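Local coordinates for protein ethylbenzene dehydrogenase alpha-subunit (Aromatoleum aromaticum, PDB 2IVF) that belongs to the molybdopterin oxidoreductase family and, as the alpha-subunit of its enzyme, binds a molybdenum atom, an iron/sulfur cluster and the ligands MGD and MD1, at residues G185-A190 / K598-Y603; Q328-L333 / R811-L816; D118-N123 / S264-S269. All coordinates share one frame; numbering follows the deposited sequence.

Interaction 1: residues G185-A190 / K598-Y603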
loop_
_atom_site.group_PDB
_atom_site.type_symbol
_atom_site.label_atom_id
_atom_site.label_comp_id
_atom_site.label_asym_id
_atom_site.label_seq_id
_atom_site.Cartn_x
_atom_site.Cartn_y
_atom_site.Cartn_z
ATOM N N GLY A 185 13.902 14.321 31.776
ATOM C CA GLY A 185 14.830 14.499 30.654
ATOM C C GLY A 185 14.789 13.458 29.542
ATOM O O GLY A 185 15.359 13.684 28.466
ATOM N N PHE A 186 14.096 12.343 29.801
ATOM C CA PHE A 186 14.003 11.215 28.882
ATOM C C PHE A 186 12.635 11.217 28.235
ATOM O O PHE A 186 11.627 11.286 28.933
ATOM C CB PHE A 186 14.188 9.879 29.622
ATOM C CG PHE A 186 14.112 8.669 28.719
ATOM C CD1 PHE A 186 15.244 8.211 28.088
ATOM C CD2 PHE A 186 12.927 7.947 28.571
ATOM C CE1 PHE A 186 15.192 7.097 27.268
ATOM C CE2 PHE A 186 12.856 6.842 27.721
ATOM C CZ PHE A 186 13.978 6.413 27.079
ATOM N N ILE A 187 12.614 11.122 26.901
ATOM C CA ILE A 187 11.391 11.120 26.139
ATOM C C ILE A 187 11.432 9.978 25.193
ATOM O O ILE A 187 12.322 9.901 24.358
ATOM C CB ILE A 187 11.196 12.459 25.337
ATOM C CG1 ILE A 187 11.332 13.625 26.299
ATOM C CG2 ILE A 187 9.808 12.531 24.616
ATOM C CD1 ILE A 187 11.192 14.904 25.607
ATOM N N LEU A 188 10.490 9.055 25.350
ATOM C CA LEU A 188 10.231 8.063 24.338
ATOM C C LEU A 188 9.043 8.635 23.591
ATOM O O LEU A 188 7.904 8.576 24.049
ATOM C CB LEU A 188 9.892 6.717 24.959
ATOM C CG LEU A 188 9.441 5.613 24.010
ATOM C CD1 LEU A 188 10.352 5.481 22.773
ATOM C CD2 LEU A 188 9.361 4.284 24.803
ATOM N N ASP A 189 9.316 9.213 22.445
ATOM C CA ASP A 189 8.315 10.040 21.778
ATOM C C ASP A 189 7.366 9.169 21.000
ATOM O O ASP A 189 7.709 8.719 19.926
ATOM C CB ASP A 189 9.045 10.984 20.855
ATOM C CG ASP A 189 8.127 12.003 20.202
ATOM O OD1 ASP A 189 6.891 11.944 20.439
ATOM O OD2 ASP A 189 8.659 12.858 19.455
ATOM N N ALA A 190 6.176 8.950 21.533
ATOM C CA ALA A 190 5.044 8.471 20.747
ATOM C C ALA A 190 5.421 7.235 19.901
ATOM O O ALA A 190 5.164 7.201 18.693
ATOM C CB ALA A 190 4.442 9.653 19.832
ATOM N N LYS A 598 12.067 22.012 32.706
ATOM C CA LYS A 598 13.018 20.952 32.441
ATOM C C LYS A 598 13.434 21.052 30.961
ATOM O O LYS A 598 12.741 21.679 30.142
ATOM C CB LYS A 598 12.368 19.579 32.703
ATOM C CG LYS A 598 11.859 19.381 34.139
ATOM C CD LYS A 598 13.003 19.351 35.148
ATOM C CE LYS A 598 12.502 19.037 36.561
ATOM N NZ LYS A 598 13.616 19.043 37.534
ATOM N N THR A 599 14.544 20.409 30.622
ATOM C CA THR A 599 15.025 20.341 29.246
ATOM C C THR A 599 15.069 18.895 28.802
ATOM O O THR A 599 15.761 18.080 29.417
ATOM C CB THR A 599 16.470 20.824 29.145
ATOM O OG1 THR A 599 16.632 21.995 29.928
ATOM C CG2 THR A 599 16.833 21.110 27.715
ATOM N N PRO A 600 14.370 18.564 27.725
ATOM C CA PRO A 600 14.564 17.217 27.202
ATOM C C PRO A 600 16.040 17.009 26.843
ATOM O O PRO A 600 16.655 17.919 26.273
ATOM C CB PRO A 600 13.706 17.186 25.936
ATOM C CG PRO A 600 13.043 18.469 25.828
ATOM C CD PRO A 600 13.448 19.374 26.916
ATOM N N GLN A 601 16.609 15.860 27.220
ATOM C CA GLN A 601 18.042 15.590 26.968
ATOM C C GLN A 601 18.320 14.284 26.256
ATOM O O GLN A 601 19.330 14.170 25.562
ATOM C CB GLN A 601 18.855 15.637 28.255
ATOM C CG GLN A 601 18.827 17.020 28.895
ATOM C CD GLN A 601 20.072 17.356 29.633
ATOM O OE1 GLN A 601 20.578 16.567 30.443
ATOM N NE2 GLN A 601 20.588 18.547 29.378
ATOM N N VAL A 602 17.453 13.301 26.468
ATOM C CA VAL A 602 17.593 11.980 25.839
ATOM C C VAL A 602 16.298 11.598 25.141
ATOM O O VAL A 602 15.213 11.636 25.720
ATOM C CB VAL A 602 18.032 10.922 26.856
ATOM C CG1 VAL A 602 18.215 9.554 26.179
ATOM C CG2 VAL A 602 19.301 11.355 27.509
ATOM N N TYR A 603 16.429 11.211 23.875
ATOM C CA TYR A 603 15.292 11.081 23.014
ATOM C C TYR A 603 15.420 9.779 22.329
ATOM O O TYR A 603 16.405 9.544 21.668
ATOM C CB TYR A 603 15.284 12.223 22.013
ATOM C CG TYR A 603 14.122 12.220 21.086
ATOM C CD1 TYR A 603 14.163 11.482 19.889
ATOM C CD2 TYR A 603 12.979 12.959 21.370
ATOM C CE1 TYR A 603 13.103 11.506 19.024
ATOM C CE2 TYR A 603 11.926 12.996 20.496
ATOM C CZ TYR A 603 11.986 12.272 19.338
ATOM O OH TYR A 603 10.919 12.294 18.478
#
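The phenol of Tyr603 reaches across to the carboxylate of Asp189 and donates a short hydrogen bond, OH to OD2 2.5 Å. The two flat groups stand almost perpendicular, their planes 81° apart, with OD2 at the ring's edge and the hydroxyl on its anti side, somewhat out of the carboxylate plane. Both residues hold CG anti to the backbone N (chi1 -174° for Asp189, -178° for Tyr603), and Asp189, just past strand 186-188, meets the end of the Tyr603 side chain. Lys614 holds the other oxygen, OD1, in a salt bridge, while Gln608 is a second partner of the Tyr603 hydroxyl. The bound MD1 is about 9 Å from the Tyr603 side chain.

Behind this pair, parallel strands 186-188 and 602-606 are neighbours in a mixed sheet, the former bonded on its other side to Val213. Ile187 N donates to Val602 O at 2.9 Å, while Gly185 O receives two N-H groups, from Gln601 N at 2.8 Å and from Val602 N at 2.9 Å.

Side chains alternate between the two faces. Phe186 and Val602 share one, CD1 lying 3.8 Å from Val602 CG1, with helices 163-181 and 197-210 packed there. On the face of Ile187 and Tyr603, the Ile187 and Pro600 side chains run abreast in one direction, Ile187 CD1 pressing tightly on Pro600 CB at 3.4 Å; Trp549 touches Ile187, Asp189 and Tyr603.

Interaction 2: residues Q328-L333 / R811-L816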
loop_
_atom_site.group_PDB
_atom_site.type_symbol
_atom_site.label_atom_id
_atom_site.label_comp_id
_atom_site.label_asym_id
_atom_site.label_seq_id
_atom_site.Cartn_x
_atom_site.Cartn_y
_atom_site.Cartn_z
ATOM N N GLN A 328 -32.316 7.886 22.535
ATOM C CA GLN A 328 -30.891 7.700 22.482
ATOM C C GLN A 328 -30.105 8.970 22.666
ATOM O O GLN A 328 -28.925 8.901 22.963
ATOM C CB GLN A 328 -30.467 7.063 21.145
ATOM C CG GLN A 328 -30.946 5.649 20.887
ATOM C CD GLN A 328 -30.176 4.629 21.708
ATOM O OE1 GLN A 328 -28.953 4.610 21.685
ATOM N NE2 GLN A 328 -30.890 3.804 22.464
ATOM N N THR A 329 -30.746 10.124 22.484
ATOM C CA THR A 329 -30.013 11.371 22.317
ATOM C C THR A 329 -30.544 12.492 23.183
ATOM O O THR A 329 -31.544 12.343 23.871
ATOM C CB THR A 329 -30.059 11.883 20.864
ATOM O OG1 THR A 329 -31.331 12.509 20.655
ATOM C CG2 THR A 329 -29.827 10.760 19.849
ATOM N N ASP A 330 -29.818 13.610 23.138
ATOM C CA ASP A 330 -30.180 14.788 23.878
ATOM C C ASP A 330 -31.176 15.635 23.107
ATOM O O ASP A 330 -31.596 16.661 23.610
ATOM C CB ASP A 330 -28.946 15.598 24.291
ATOM C CG ASP A 330 -28.201 16.225 23.126
ATOM O OD1 ASP A 330 -28.348 15.743 21.972
ATOM O OD2 ASP A 330 -27.452 17.214 23.383
ATOM N N LEU A 331 -31.585 15.197 21.911
ATOM C CA LEU A 331 -32.493 16.012 21.108
ATOM C C LEU A 331 -33.792 16.402 21.836
ATOM O O LEU A 331 -34.295 17.494 21.641
ATOM C CB LEU A 331 -32.778 15.384 19.722
ATOM C CG LEU A 331 -31.617 15.166 18.743
ATOM C CD1 LEU A 331 -32.198 15.037 17.330
ATOM C CD2 LEU A 331 -30.562 16.218 18.802
ATOM N N PRO A 332 -34.377 15.504 22.655
ATOM C CA PRO A 332 -35.538 15.963 23.439
ATOM C C PRO A 332 -35.239 16.661 24.774
ATOM O O PRO A 332 -36.174 17.016 25.465
ATOM C CB PRO A 332 -36.285 14.657 23.717
ATOM C CG PRO A 332 -35.211 13.676 23.835
ATOM C CD PRO A 332 -34.177 14.043 22.801
ATOM N N LEU A 333 -33.977 16.850 25.154
ATOM C CA LEU A 333 -33.712 17.459 26.457
ATOM C C LEU A 333 -33.902 18.956 26.337
ATOM O O LEU A 333 -33.597 19.550 25.293
ATOM C CB LEU A 333 -32.317 17.143 26.980
ATOM C CG LEU A 333 -32.066 15.674 27.346
ATOM C CD1 LEU A 333 -30.639 15.471 27.808
ATOM C CD2 LEU A 333 -33.033 15.169 28.443
ATOM N N ARG A 811 -26.692 10.745 27.387
ATOM C CA ARG A 811 -27.182 10.389 26.073
ATOM C C ARG A 811 -26.186 10.728 24.989
ATOM O O ARG A 811 -25.125 11.303 25.241
ATOM C CB ARG A 811 -28.507 11.088 25.819
ATOM C CG ARG A 811 -29.596 10.578 26.738
ATOM C CD ARG A 811 -30.558 11.657 27.234
ATOM N NE ARG A 811 -31.648 10.938 27.871
ATOM C CZ ARG A 811 -31.607 10.427 29.100
ATOM N NH1 ARG A 811 -30.572 10.652 29.898
ATOM N NH2 ARG A 811 -32.642 9.736 29.550
ATOM N N ALA A 812 -26.484 10.270 23.770
ATOM C CA ALA A 812 -25.661 10.618 22.623
ATOM C C ALA A 812 -25.981 12.096 22.430
ATOM O O ALA A 812 -27.122 12.438 22.179
ATOM C CB ALA A 812 -26.024 9.816 21.432
ATOM N N GLN A 813 -24.972 12.936 22.566
ATOM C CA GLN A 813 -25.183 14.323 22.910
ATOM C C GLN A 813 -24.699 15.237 21.813
ATOM O O GLN A 813 -23.517 15.347 21.587
ATOM C CB GLN A 813 -24.459 14.636 24.191
ATOM C CG GLN A 813 -24.751 16.013 24.670
ATOM C CD GLN A 813 -24.154 16.318 26.003
ATOM O OE1 GLN A 813 -23.926 15.411 26.804
ATOM N NE2 GLN A 813 -23.917 17.603 26.268
ATOM N N PHE A 814 -25.646 15.844 21.107
ATOM C CA PHE A 814 -25.348 16.796 20.050
ATOM C C PHE A 814 -25.241 18.233 20.465
ATOM O O PHE A 814 -24.668 19.010 19.709
ATOM C CB PHE A 814 -26.346 16.615 18.946
ATOM C CG PHE A 814 -26.280 15.249 18.388
ATOM C CD1 PHE A 814 -25.294 14.927 17.486
ATOM C CD2 PHE A 814 -27.094 14.259 18.865
ATOM C CE1 PHE A 814 -25.146 13.658 17.026
ATOM C CE2 PHE A 814 -26.948 12.979 18.400
ATOM C CZ PHE A 814 -25.976 12.686 17.464
ATOM N N TYR A 815 -25.769 18.569 21.641
ATOM C CA TYR A 815 -25.647 19.920 22.188
ATOM C C TYR A 815 -24.588 19.977 23.293
ATOM O O TYR A 815 -24.773 19.386 24.362
ATOM C CB TYR A 815 -27.015 20.392 22.646
ATOM C CG TYR A 815 -27.091 21.852 23.009
ATOM C CD1 TYR A 815 -26.844 22.839 22.067
ATOM C CD2 TYR A 815 -27.427 22.246 24.276
ATOM C CE1 TYR A 815 -26.908 24.204 22.416
ATOM C CE2 TYR A 815 -27.488 23.582 24.619
ATOM C CZ TYR A 815 -27.244 24.555 23.691
ATOM O OH TYR A 815 -27.334 25.901 24.042
ATOM N N LEU A 816 -23.471 20.665 23.038
ATOM C CA LEU A 816 -22.404 20.813 24.056
ATOM C C LEU A 816 -22.513 22.208 24.624
ATOM O O LEU A 816 -22.139 23.182 23.981
ATOM C CB LEU A 816 -21.021 20.554 23.479
ATOM C CG LEU A 816 -20.924 19.198 22.760
ATOM C CD1 LEU A 816 -19.597 19.056 21.989
ATOM C CD2 LEU A 816 -21.071 18.028 23.732
HETATM O O HOH W 1 -33.272 11.011 25.447
#
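Asp330 turns its carboxylate onto the backbone of 813-815 and takes two N-H groups, one on each oxygen. Tyr815 N meets OD2 on the syn lone pair at 2.8 Å, whereas Phe814 N comes to OD1, also at 2.8 Å, from well above the carboxylate plane. Chi1 of 67° sets the Asp330 CG between its own N and carbonyl carbon, and from there both oxygens face 813-815.

Backbone bonds form a single bridge between Thr329 and Ala812: Ala812 N donates to Gln328 O at 2.9 Å, and Asp330 N to Ala812 O at 3.1 Å. Thr329 OG1, also bonded to Val325 O, accepts from Leu331 N in an ST turn, and a type I turn follows from Asp330 to Leu333. A water links Thr329 O to Arg811 NE; Arg811 NH2 is bound by Ser370 O.

Apolar contacts are lighter. Thr329 CG2 sits in plane at the edge of the Phe814 ring, 3.9 Å from CE2. The Leu333 and Arg811 side chains meet at about a right angle, CD1 against CD.

The contact joins the loops after helix 322-328 and before helix 819-824, with helix 401-408 against Asp330 and Tyr815, helix 454-467 against Leu331 and Phe814, and strand 356-360 against Leu333 and Arg811.

Interaction 3: residues D118-N123 / S264-S269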
loop_
_atom_site.group_PDB
_atom_site.type_symbol
_atom_site.label_atom_id
_atom_site.label_comp_id
_atom_site.label_asym_id
_atom_site.label_seq_id
_atom_site.Cartn_x
_atom_site.Cartn_y
_atom_site.Cartn_z
ATOM N N ASP A 118 -23.660 -17.828 5.798
ATOM C CA ASP A 118 -24.263 -16.768 5.042
ATOM C C ASP A 118 -23.315 -15.635 4.664
ATOM O O ASP A 118 -23.695 -14.746 3.922
ATOM C CB ASP A 118 -25.439 -16.169 5.841
ATOM C CG ASP A 118 -26.530 -17.167 6.122
ATOM O OD1 ASP A 118 -26.899 -17.944 5.208
ATOM O OD2 ASP A 118 -27.009 -17.173 7.278
ATOM N N TYR A 119 -22.117 -15.609 5.226
ATOM C CA TYR A 119 -21.229 -14.493 5.042
ATOM C C TYR A 119 -20.035 -14.895 4.170
ATOM O O TYR A 119 -19.765 -16.094 3.976
ATOM C CB TYR A 119 -20.747 -13.954 6.415
ATOM C CG TYR A 119 -21.830 -13.189 7.161
ATOM C CD1 TYR A 119 -22.772 -13.863 7.946
ATOM C CD2 TYR A 119 -21.904 -11.806 7.095
ATOM C CE1 TYR A 119 -23.758 -13.172 8.633
ATOM C CE2 TYR A 119 -22.909 -11.092 7.785
ATOM C CZ TYR A 119 -23.832 -11.809 8.579
ATOM O OH TYR A 119 -24.855 -11.176 9.285
ATOM N N VAL A 120 -19.341 -13.892 3.663
ATOM C CA VAL A 120 -18.137 -14.075 2.898
ATOM C C VAL A 120 -16.987 -14.260 3.859
ATOM O O VAL A 120 -16.919 -13.616 4.923
ATOM C CB VAL A 120 -17.856 -12.856 1.993
ATOM C CG1 VAL A 120 -16.506 -13.026 1.237
ATOM C CG2 VAL A 120 -19.076 -12.584 1.040
ATOM N N ASP A 121 -16.074 -15.156 3.500
ATOM C CA ASP A 121 -14.870 -15.355 4.296
ATOM C C ASP A 121 -13.895 -14.199 4.115
ATOM O O ASP A 121 -14.175 -13.211 3.401
ATOM C CB ASP A 121 -14.234 -16.747 4.036
ATOM C CG ASP A 121 -13.688 -16.928 2.599
ATOM O OD1 ASP A 121 -13.262 -15.936 1.979
ATOM O OD2 ASP A 121 -13.710 -18.087 2.060
ATOM N N TYR A 122 -12.799 -14.265 4.871
ATOM C CA TYR A 122 -11.834 -13.172 4.880
ATOM C C TYR A 122 -10.667 -13.475 3.893
ATOM O O TYR A 122 -9.714 -12.687 3.815
ATOM C CB TYR A 122 -11.259 -12.940 6.265
ATOM C CG TYR A 122 -12.138 -12.201 7.235
ATOM C CD1 TYR A 122 -13.189 -12.840 7.849
ATOM C CD2 TYR A 122 -11.874 -10.865 7.586
ATOM C CE1 TYR A 122 -14.000 -12.171 8.771
ATOM C CE2 TYR A 122 -12.696 -10.177 8.516
ATOM C CZ TYR A 122 -13.733 -10.846 9.107
ATOM O OH TYR A 122 -14.550 -10.232 10.021
ATOM N N ASN A 123 -10.748 -14.585 3.166
ATOM C CA ASN A 123 -9.624 -15.052 2.382
ATOM C C ASN A 123 -9.409 -14.238 1.112
ATOM O O ASN A 123 -10.378 -13.775 0.515
ATOM C CB ASN A 123 -9.850 -16.482 2.015
ATOM C CG ASN A 123 -9.785 -17.382 3.215
ATOM O OD1 ASN A 123 -8.947 -17.180 4.093
ATOM N ND2 ASN A 123 -10.649 -18.374 3.256
ATOM N N SER A 264 -9.178 -6.305 3.221
ATOM C CA SER A 264 -10.615 -6.508 3.411
ATOM C C SER A 264 -11.503 -5.616 2.585
ATOM O O SER A 264 -12.718 -5.646 2.715
ATOM C CB SER A 264 -10.961 -6.494 4.872
ATOM O OG SER A 264 -10.386 -7.652 5.491
ATOM N N TYR A 265 -10.888 -4.858 1.695
ATOM C CA TYR A 265 -11.627 -4.032 0.719
ATOM C C TYR A 265 -12.753 -4.826 0.048
ATOM O O TYR A 265 -13.853 -4.285 -0.246
ATOM C CB TYR A 265 -10.645 -3.576 -0.341
ATOM C CG TYR A 265 -11.179 -2.737 -1.471
ATOM C CD1 TYR A 265 -11.736 -3.314 -2.584
ATOM C CD2 TYR A 265 -10.980 -1.369 -1.492
ATOM C CE1 TYR A 265 -12.178 -2.570 -3.636
ATOM C CE2 TYR A 265 -11.404 -0.605 -2.590
ATOM C CZ TYR A 265 -11.975 -1.214 -3.659
ATOM O OH TYR A 265 -12.364 -0.537 -4.793
ATOM N N HIS A 266 -12.466 -6.087 -0.219
ATOM C CA HIS A 266 -13.421 -6.970 -0.911
ATOM C C HIS A 266 -14.817 -6.971 -0.314
ATOM O O HIS A 266 -15.818 -7.109 -1.053
ATOM C CB HIS A 266 -12.871 -8.389 -0.985
ATOM C CG HIS A 266 -12.856 -9.134 0.317
ATOM N ND1 HIS A 266 -13.904 -9.923 0.723
ATOM C CD2 HIS A 266 -11.883 -9.294 1.248
ATOM C CE1 HIS A 266 -13.594 -10.508 1.866
ATOM N NE2 HIS A 266 -12.379 -10.129 2.220
ATOM N N PHE A 267 -14.905 -6.825 1.008
ATOM C CA PHE A 267 -16.218 -6.783 1.685
ATOM C C PHE A 267 -17.050 -5.585 1.169
ATOM O O PHE A 267 -18.260 -5.686 1.032
ATOM C CB PHE A 267 -16.057 -6.716 3.210
ATOM C CG PHE A 267 -15.623 -8.012 3.831
ATOM C CD1 PHE A 267 -16.507 -9.082 3.918
ATOM C CD2 PHE A 267 -14.373 -8.140 4.402
ATOM C CE1 PHE A 267 -16.141 -10.272 4.498
ATOM C CE2 PHE A 267 -13.977 -9.349 5.002
ATOM C CZ PHE A 267 -14.849 -10.392 5.086
ATOM N N LEU A 268 -16.380 -4.483 0.869
ATOM C CA LEU A 268 -17.020 -3.328 0.233
ATOM C C LEU A 268 -17.521 -3.639 -1.178
ATOM O O LEU A 268 -18.688 -3.411 -1.470
ATOM C CB LEU A 268 -16.098 -2.127 0.224
ATOM C CG LEU A 268 -16.692 -0.835 -0.342
ATOM C CD1 LEU A 268 -17.852 -0.260 0.561
ATOM C CD2 LEU A 268 -15.537 0.209 -0.493
ATOM N N SER A 269 -16.680 -4.178 -2.076
ATOM C CA SER A 269 -17.178 -4.548 -3.397
ATOM C C SER A 269 -18.213 -5.656 -3.419
ATOM O O SER A 269 -19.077 -5.710 -4.288
ATOM C CB SER A 269 -16.055 -4.905 -4.381
ATOM O OG SER A 269 -15.391 -6.055 -3.926
HETATM O O HOH W 2 -10.768 -10.199 4.459
#
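Phe267 drives its ring edge into the face of Tyr122, a T-shaped pair with centroids 5.0 Å apart and planes at 70°. The leading atom is Phe267 CZ, poised over the centre of the phenol ring. The chi1 of -74° keeps the Phe267 CG beside its backbone N, so that the ring leaves the start of helix 265-274 and reaches the loop. Its rim also meets the backbone and side chain of Val120: CE1 is 3.5 Å from Val120 O, in the plane of the ring, and 4.0 Å from Val120 CB. His266 covers one face of Phe267, with CE1 above the ring centre, while Val120 CG1 rests at the imidazole edge, by CE1. Asp121 O, buried in this packing with no partner in the model, lies 3.2 Å from His266 CE1 and 3.4 Å from Phe267 CZ.

The polar side is looser and bridged by solvent. One water donates to Tyr122 O and to Ser264 OG, and lies at the in-plane edge of His266, 2.8 Å from NE2; Glu270 takes the other nitrogen, ND1, and Asn668 also bonds Ser264 OG.

On its outer side the loop meets the beta-subunit, whose Arg233 forms a salt bridge with Asp121 OD1. Asp121 OD1 also accepts from Asn123 N at 3.1 Å, giving an Asx turn in a loop that packs on the start of helix 265-274 and forms part of the interface with the beta-subunit.

How the interactions relate
The three contacts are widely spread over the alpha-subunit, with centres 42 Å (1 and 2), 44 Å (1 and 3) and 35 Å (2 and 3) apart, and none touches another. Interactions 1 and 3 lie on opposite sides of the chain's centre. Along the sequence, interaction 3 closes before interaction 2 opens, while interaction 1 interleaves with both, its 185-190 segment falling between the halves of interaction 3 and its 598-603 segment between those of interaction 2. They share no sheet: interaction 1 belongs to a mixed sheet, interaction 2 joins loops and interaction 3 sets a loop on a helix. Each joins parts of the chain 141 to 478 residues apart, and interaction 3 alone reaches the beta-subunit.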